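Local atomic coordinates of racemase (Pseudovibrio sp. JE062, PDB entry 3MKC), a protein that belongs to the enolase superfamily, in the mandelate racemase and muconate lactonizing enzyme family, pairing a small capping domain with a TIM-barrel-like domain. Residues E47-P52 against D287-G292; S28-V33 against N315-I320. All coordinates share one frame; numbering follows the deposited sequence.

Both contacts join the N-terminal domain, through neighbouring strands of its antiparallel sheet, to the C-terminal, TIM-barrel-like domain, and both are buried with a partly exposed polar edge: Asp49 and Arg290 in contact 1, Asn30 and Lys317 in contact 2. Contact 1 brings the end of strand 43-48 against the loop before helix 293-306; contact 2 brings strand 29-38 against the loop and first turn of helix 319-331. Their centres lie about 9 Å apart, and Glu47 OE1 of contact 1 is probably hydrogen-bonded to Thr31 OG1 and Thr318 OG1 of contact 2. Contact 1 relies on a backbone bond and a salt bridge, whereas contact 2 has one lysine-to-carbonyl bond and otherwise packs aliphatic groups, mostly methyls.

Contact 1: residues E47-P52 against D287-G292; sequences EADGSP and DYNRCG
Asp49 and Arg290 form the salt bridge of this contact: Arg290 NH1 gives a 2.8 Å hydrogen bond to Asp49 OD2. The oxygen lies in the guanidinium plane, at the edge of the group, but the arginine reaches OD2 on its anti side and 28° out of the carboxylate plane, and the two flat groups are turned 68° apart. Arg290 CG and CD both lie 3.4 Å from Asp49 OD2, and the bend at chi3 (65°) turns the guanidinium back so that NH1 meets the same oxygen. Asp49 reaches across with CG anti to its backbone N, and its other oxygen, OD1, makes a salt bridge with Lys317, so the carboxylate is shared between two cations.

Asn289 meets Asp49 with both backbone and side chain. Asp49 N donates to Asn289 O over 3.1 Å, while Asn289 OD1 rests 3.2 Å from Asp49 CB, the amide and carboxylate planes steeply inclined to each other. Asn289 CB also sits 3.1 Å from Glu47 O, a buried carbonyl with no polar partner in the model. An Asx turn, in which Asn289 N bonds to Asp287 OD1 at 2.9 Å, ties down the start of this loop.

Beyond the two segments, Thr321 OG1 on helix 319-331 is hydrogen-bonded to both Glu47 OE2 and Asn289 ND2. Helix 102-122 adds Phe105 against Asp49 and Arg290 and Met112 against Asn289, so the end of strand 43-48 and the loop before helix 293-306 meet beside helices from both domains.

Contact 2: residues S28-V33 against N315-I320; sequences SQNTVV and NWKTGI
Thr31 and Thr318 face each other tip to tip through their methyl groups, CG2 to CG2 at 3.9 Å, in the buried part of the contact. Next to them Val33 and Ile320 cross at about a right angle: Ile320 CD1 at the end of the extended chain (chi2 -179°) comes within 4.0 Å of Val33 CG2, and lies almost as near to CG1. Thr318 is the N-cap of helix 319-331, its OG1 accepting from Ile320 N at 3.2 Å.

Toward the partly exposed edge, Lys317 still packs closely. Bent at chi2 (-51°), it runs its CD and CE past Thr31 OG1, and Lys317 NZ donates a 3.1 Å hydrogen bond to Asn30 O, approaching 31° off the carbonyl plane. The looseness is confined to the Asn30 side chain, whose OD1 stays 4.0 Å from Lys317 NZ.

Both threonine hydroxyls bond to Glu47 OE1, on the neighbouring strand 43-48. An apolar seam of methyls is thus flanked by polar groups, and the two hydroxyls gather on a single oxygen of a buried carboxylate, which probably offsets part of its charge.

Contact 1: residues E47-P52 against D287-G292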
loop_
_atom_site.group_PDB
_atom_site.type_symbol
_atom_site.label_atom_id
_atom_site.label_comp_id
_atom_site.label_asym_id
_atom_site.label_seq_id
_atom_site.Cartn_x
_atom_site.Cartn_y
_atom_site.Cartn_z
ATOM N N GLU A 47 -7.121 -3.844 -7.478
ATOM C CA GLU A 47 -8.027 -4.071 -6.368
ATOM C C GLU A 47 -8.222 -2.782 -5.587
ATOM O O GLU A 47 -7.328 -1.930 -5.539
ATOM C CB GLU A 47 -7.533 -5.214 -5.467
ATOM C CG GLU A 47 -6.360 -4.906 -4.574
ATOM C CD GLU A 47 -5.909 -6.124 -3.783
ATOM O OE1 GLU A 47 -6.732 -7.034 -3.553
ATOM O OE2 GLU A 47 -4.731 -6.167 -3.382
ATOM N N ALA A 48 -9.411 -2.639 -5.011
ATOM C CA ALA A 48 -9.776 -1.453 -4.249
ATOM C C ALA A 48 -10.040 -1.768 -2.783
ATOM O O ALA A 48 -10.542 -2.843 -2.446
ATOM C CB ALA A 48 -11.012 -0.812 -4.871
ATOM N N ASP A 49 -9.704 -0.823 -1.908
ATOM C CA ASP A 49 -9.926 -1.000 -0.478
ATOM C C ASP A 49 -11.378 -0.609 -0.173
ATOM O O ASP A 49 -12.091 -0.136 -1.061
ATOM C CB ASP A 49 -8.952 -0.116 0.305
ATOM C CG ASP A 49 -8.829 -0.522 1.758
ATOM O OD1 ASP A 49 -9.151 -1.681 2.096
ATOM O OD2 ASP A 49 -8.394 0.318 2.565
ATOM N N GLY A 50 -11.802 -0.824 1.072
ATOM C CA GLY A 50 -13.156 -0.485 1.485
ATOM C C GLY A 50 -14.108 -1.668 1.575
ATOM O O GLY A 50 -13.829 -2.746 1.043
ATOM N N SER A 51 -15.235 -1.475 2.253
ATOM C CA SER A 51 -16.225 -2.541 2.378
ATOM C C SER A 51 -16.615 -2.962 0.966
ATOM O O SER A 51 -17.115 -2.158 0.184
ATOM C CB SER A 51 -17.451 -2.037 3.138
ATOM O OG SER A 51 -17.124 -1.724 4.480
ATOM N N PRO A 52 -16.383 -4.236 0.619
ATOM C CA PRO A 52 -16.718 -4.729 -0.723
ATOM C C PRO A 52 -18.115 -4.355 -1.213
ATOM O O PRO A 52 -18.277 -3.925 -2.351
ATOM C CB PRO A 52 -16.532 -6.238 -0.591
ATOM C CG PRO A 52 -15.404 -6.341 0.394
ATOM C CD PRO A 52 -15.780 -5.302 1.439
ATOM N N ASP A 287 -1.709 4.575 0.439
ATOM C CA ASP A 287 -1.943 3.210 -0.054
ATOM C C ASP A 287 -2.284 3.067 -1.539
ATOM O O ASP A 287 -3.053 3.846 -2.085
ATOM C CB ASP A 287 -3.064 2.589 0.785
ATOM C CG ASP A 287 -3.162 1.082 0.632
ATOM O OD1 ASP A 287 -3.021 0.570 -0.493
ATOM O OD2 ASP A 287 -3.402 0.413 1.656
ATOM N N TYR A 288 -1.716 2.041 -2.171
ATOM C CA TYR A 288 -1.946 1.751 -3.584
ATOM C C TYR A 288 -3.421 1.678 -3.931
ATOM O O TYR A 288 -3.872 2.251 -4.924
ATOM C CB TYR A 288 -1.338 0.395 -3.964
ATOM C CG TYR A 288 0.121 0.226 -3.644
ATOM C CD1 TYR A 288 1.105 0.607 -4.557
ATOM C CD2 TYR A 288 0.525 -0.316 -2.426
ATOM C CE1 TYR A 288 2.454 0.453 -4.266
ATOM C CE2 TYR A 288 1.873 -0.474 -2.124
ATOM C CZ TYR A 288 2.833 -0.084 -3.047
ATOM O OH TYR A 288 4.171 -0.205 -2.737
ATOM N N ASN A 289 -4.167 0.948 -3.113
ATOM C CA ASN A 289 -5.581 0.737 -3.373
ATOM C C ASN A 289 -6.520 1.720 -2.693
ATOM O O ASN A 289 -7.726 1.468 -2.595
ATOM C CB ASN A 289 -5.958 -0.704 -2.996
ATOM C CG ASN A 289 -5.534 -1.068 -1.585
ATOM O OD1 ASN A 289 -5.926 -0.409 -0.619
ATOM N ND2 ASN A 289 -4.725 -2.124 -1.457
ATOM N N ARG A 290 -5.973 2.843 -2.235
ATOM C CA ARG A 290 -6.780 3.857 -1.573
ATOM C C ARG A 290 -6.593 5.260 -2.145
ATOM O O ARG A 290 -7.562 5.942 -2.482
ATOM C CB ARG A 290 -6.438 3.937 -0.079
ATOM C CG ARG A 290 -6.847 2.750 0.782
ATOM C CD ARG A 290 -6.283 2.927 2.196
ATOM N NE ARG A 290 -6.853 4.080 2.894
ATOM C CZ ARG A 290 -8.016 4.064 3.542
ATOM N NH1 ARG A 290 -8.733 2.948 3.587
ATOM N NH2 ARG A 290 -8.464 5.161 4.141
ATOM N N CYS A 291 -5.333 5.675 -2.253
ATOM C CA CYS A 291 -5.000 7.039 -2.660
ATOM C C CYS A 291 -5.072 7.491 -4.100
ATOM O O CYS A 291 -4.894 8.676 -4.362
ATOM C CB CYS A 291 -3.608 7.393 -2.138
ATOM S SG CYS A 291 -2.266 6.747 -3.162
ATOM N N GLY A 292 -5.328 6.576 -5.031
ATOM C CA GLY A 292 -5.382 6.968 -6.428
ATOM C C GLY A 292 -4.523 6.060 -7.296
ATOM O O GLY A 292 -4.239 6.385 -8.440
#

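Contact 2: residues S28-V33 against N315-I320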
loop_
_atom_site.group_PDB
_atom_site.type_symbol
_atom_site.label_atom_id
_atom_site.label_comp_id
_atom_site.label_asym_id
_atom_site.label_seq_id
_atom_site.Cartn_x
_atom_site.Cartn_y
_atom_site.Cartn_z
ATOM N N SER A 28 -12.184 -10.445 9.541
ATOM C CA SER A 28 -12.671 -10.871 8.230
ATOM C C SER A 28 -11.784 -10.327 7.108
ATOM O O SER A 28 -11.447 -9.139 7.093
ATOM C CB SER A 28 -14.108 -10.405 8.035
ATOM N N GLN A 29 -11.413 -11.205 6.178
ATOM C CA GLN A 29 -10.560 -10.845 5.048
ATOM C C GLN A 29 -11.401 -10.650 3.804
ATOM O O GLN A 29 -12.297 -11.442 3.516
ATOM C CB GLN A 29 -9.553 -11.958 4.758
ATOM C CG GLN A 29 -9.058 -12.684 5.986
ATOM C CD GLN A 29 -8.301 -13.946 5.641
ATOM O OE1 GLN A 29 -8.062 -14.788 6.505
ATOM N NE2 GLN A 29 -7.912 -14.083 4.373
ATOM N N ASN A 30 -11.098 -9.608 3.045
ATOM C CA ASN A 30 -11.844 -9.362 1.835
ATOM C C ASN A 30 -11.150 -8.335 0.968
ATOM O O ASN A 30 -10.186 -7.689 1.381
ATOM C CB ASN A 30 -13.263 -8.889 2.173
ATOM C CG ASN A 30 -13.271 -7.631 3.018
ATOM O OD1 ASN A 30 -12.658 -6.629 2.658
ATOM N ND2 ASN A 30 -13.969 -7.677 4.147
ATOM N N THR A 31 -11.643 -8.207 -0.253
ATOM C CA THR A 31 -11.108 -7.246 -1.183
ATOM C C THR A 31 -12.108 -7.085 -2.313
ATOM O O THR A 31 -13.166 -7.730 -2.335
ATOM C CB THR A 31 -9.751 -7.698 -1.764
ATOM O OG1 THR A 31 -9.168 -6.611 -2.492
ATOM C CG2 THR A 31 -9.931 -8.890 -2.711
ATOM N N VAL A 32 -11.781 -6.200 -3.238
ATOM C CA VAL A 32 -12.631 -5.970 -4.377
ATOM C C VAL A 32 -11.732 -5.985 -5.591
ATOM O O VAL A 32 -10.988 -5.039 -5.838
ATOM C CB VAL A 32 -13.343 -4.619 -4.276
ATOM C CG1 VAL A 32 -14.276 -4.444 -5.448
ATOM C CG2 VAL A 32 -14.102 -4.542 -2.963
ATOM N N VAL A 33 -11.777 -7.082 -6.335
ATOM C CA VAL A 33 -10.961 -7.189 -7.530
ATOM C C VAL A 33 -11.563 -6.332 -8.625
ATOM O O VAL A 33 -12.780 -6.303 -8.802
ATOM C CB VAL A 33 -10.892 -8.641 -8.040
ATOM C CG1 VAL A 33 -10.099 -8.695 -9.341
ATOM C CG2 VAL A 33 -10.253 -9.529 -6.989
ATOM N N ASN A 315 0.676 -1.311 2.440
ATOM C CA ASN A 315 0.335 -2.476 1.644
ATOM C C ASN A 315 -0.113 -3.635 2.524
ATOM O O ASN A 315 0.705 -4.297 3.166
ATOM C CB ASN A 315 1.535 -2.888 0.785
ATOM C CG ASN A 315 1.333 -4.230 0.100
ATOM O OD1 ASN A 315 0.205 -4.686 -0.069
ATOM N ND2 ASN A 315 2.430 -4.860 -0.309
ATOM N N TRP A 316 -1.424 -3.853 2.559
ATOM C CA TRP A 316 -2.008 -4.938 3.332
ATOM C C TRP A 316 -3.322 -5.389 2.703
ATOM O O TRP A 316 -4.402 -5.147 3.242
ATOM C CB TRP A 316 -2.240 -4.508 4.784
ATOM C CG TRP A 316 -2.601 -5.658 5.669
ATOM C CD1 TRP A 316 -3.857 -6.130 5.939
ATOM C CD2 TRP A 316 -1.689 -6.538 6.337
ATOM N NE1 TRP A 316 -3.782 -7.252 6.731
ATOM C CE2 TRP A 316 -2.463 -7.526 6.990
ATOM C CE3 TRP A 316 -0.292 -6.589 6.446
ATOM C CZ2 TRP A 316 -1.886 -8.557 7.742
ATOM C CZ3 TRP A 316 0.284 -7.617 7.195
ATOM C CH2 TRP A 316 -0.516 -8.587 7.833
ATOM N N LYS A 317 -3.216 -6.026 1.542
ATOM C CA LYS A 317 -4.376 -6.541 0.824
ATOM C C LYS A 317 -4.030 -7.936 0.316
ATOM O O LYS A 317 -3.626 -8.790 1.098
ATOM C CB LYS A 317 -4.744 -5.645 -0.360
ATOM C CG LYS A 317 -5.872 -4.656 -0.110
ATOM C CD LYS A 317 -7.122 -5.305 0.476
ATOM C CE LYS A 317 -8.303 -4.355 0.364
ATOM N NZ LYS A 317 -9.451 -4.704 1.241
ATOM N N THR A 318 -4.169 -8.154 -0.988
ATOM C CA THR A 318 -3.868 -9.466 -1.560
ATOM C C THR A 318 -2.634 -9.445 -2.445
ATOM O O THR A 318 -1.870 -8.479 -2.439
ATOM C CB THR A 318 -5.050 -10.011 -2.385
ATOM O OG1 THR A 318 -5.125 -9.328 -3.639
ATOM C CG2 THR A 318 -6.352 -9.824 -1.626
ATOM N N GLY A 319 -2.444 -10.519 -3.206
ATOM C CA GLY A 319 -1.295 -10.605 -4.086
ATOM C C GLY A 319 -1.335 -9.580 -5.203
ATOM O O GLY A 319 -0.316 -9.295 -5.830
ATOM N N ILE A 320 -2.513 -9.021 -5.461
ATOM C CA ILE A 320 -2.647 -8.027 -6.517
ATOM C C ILE A 320 -1.879 -6.753 -6.158
ATOM O O ILE A 320 -1.135 -6.208 -6.974
ATOM C CB ILE A 320 -4.125 -7.676 -6.762
ATOM C CG1 ILE A 320 -4.893 -8.938 -7.182
ATOM C CG2 ILE A 320 -4.234 -6.614 -7.845
ATOM C CD1 ILE A 320 -6.365 -8.697 -7.482
#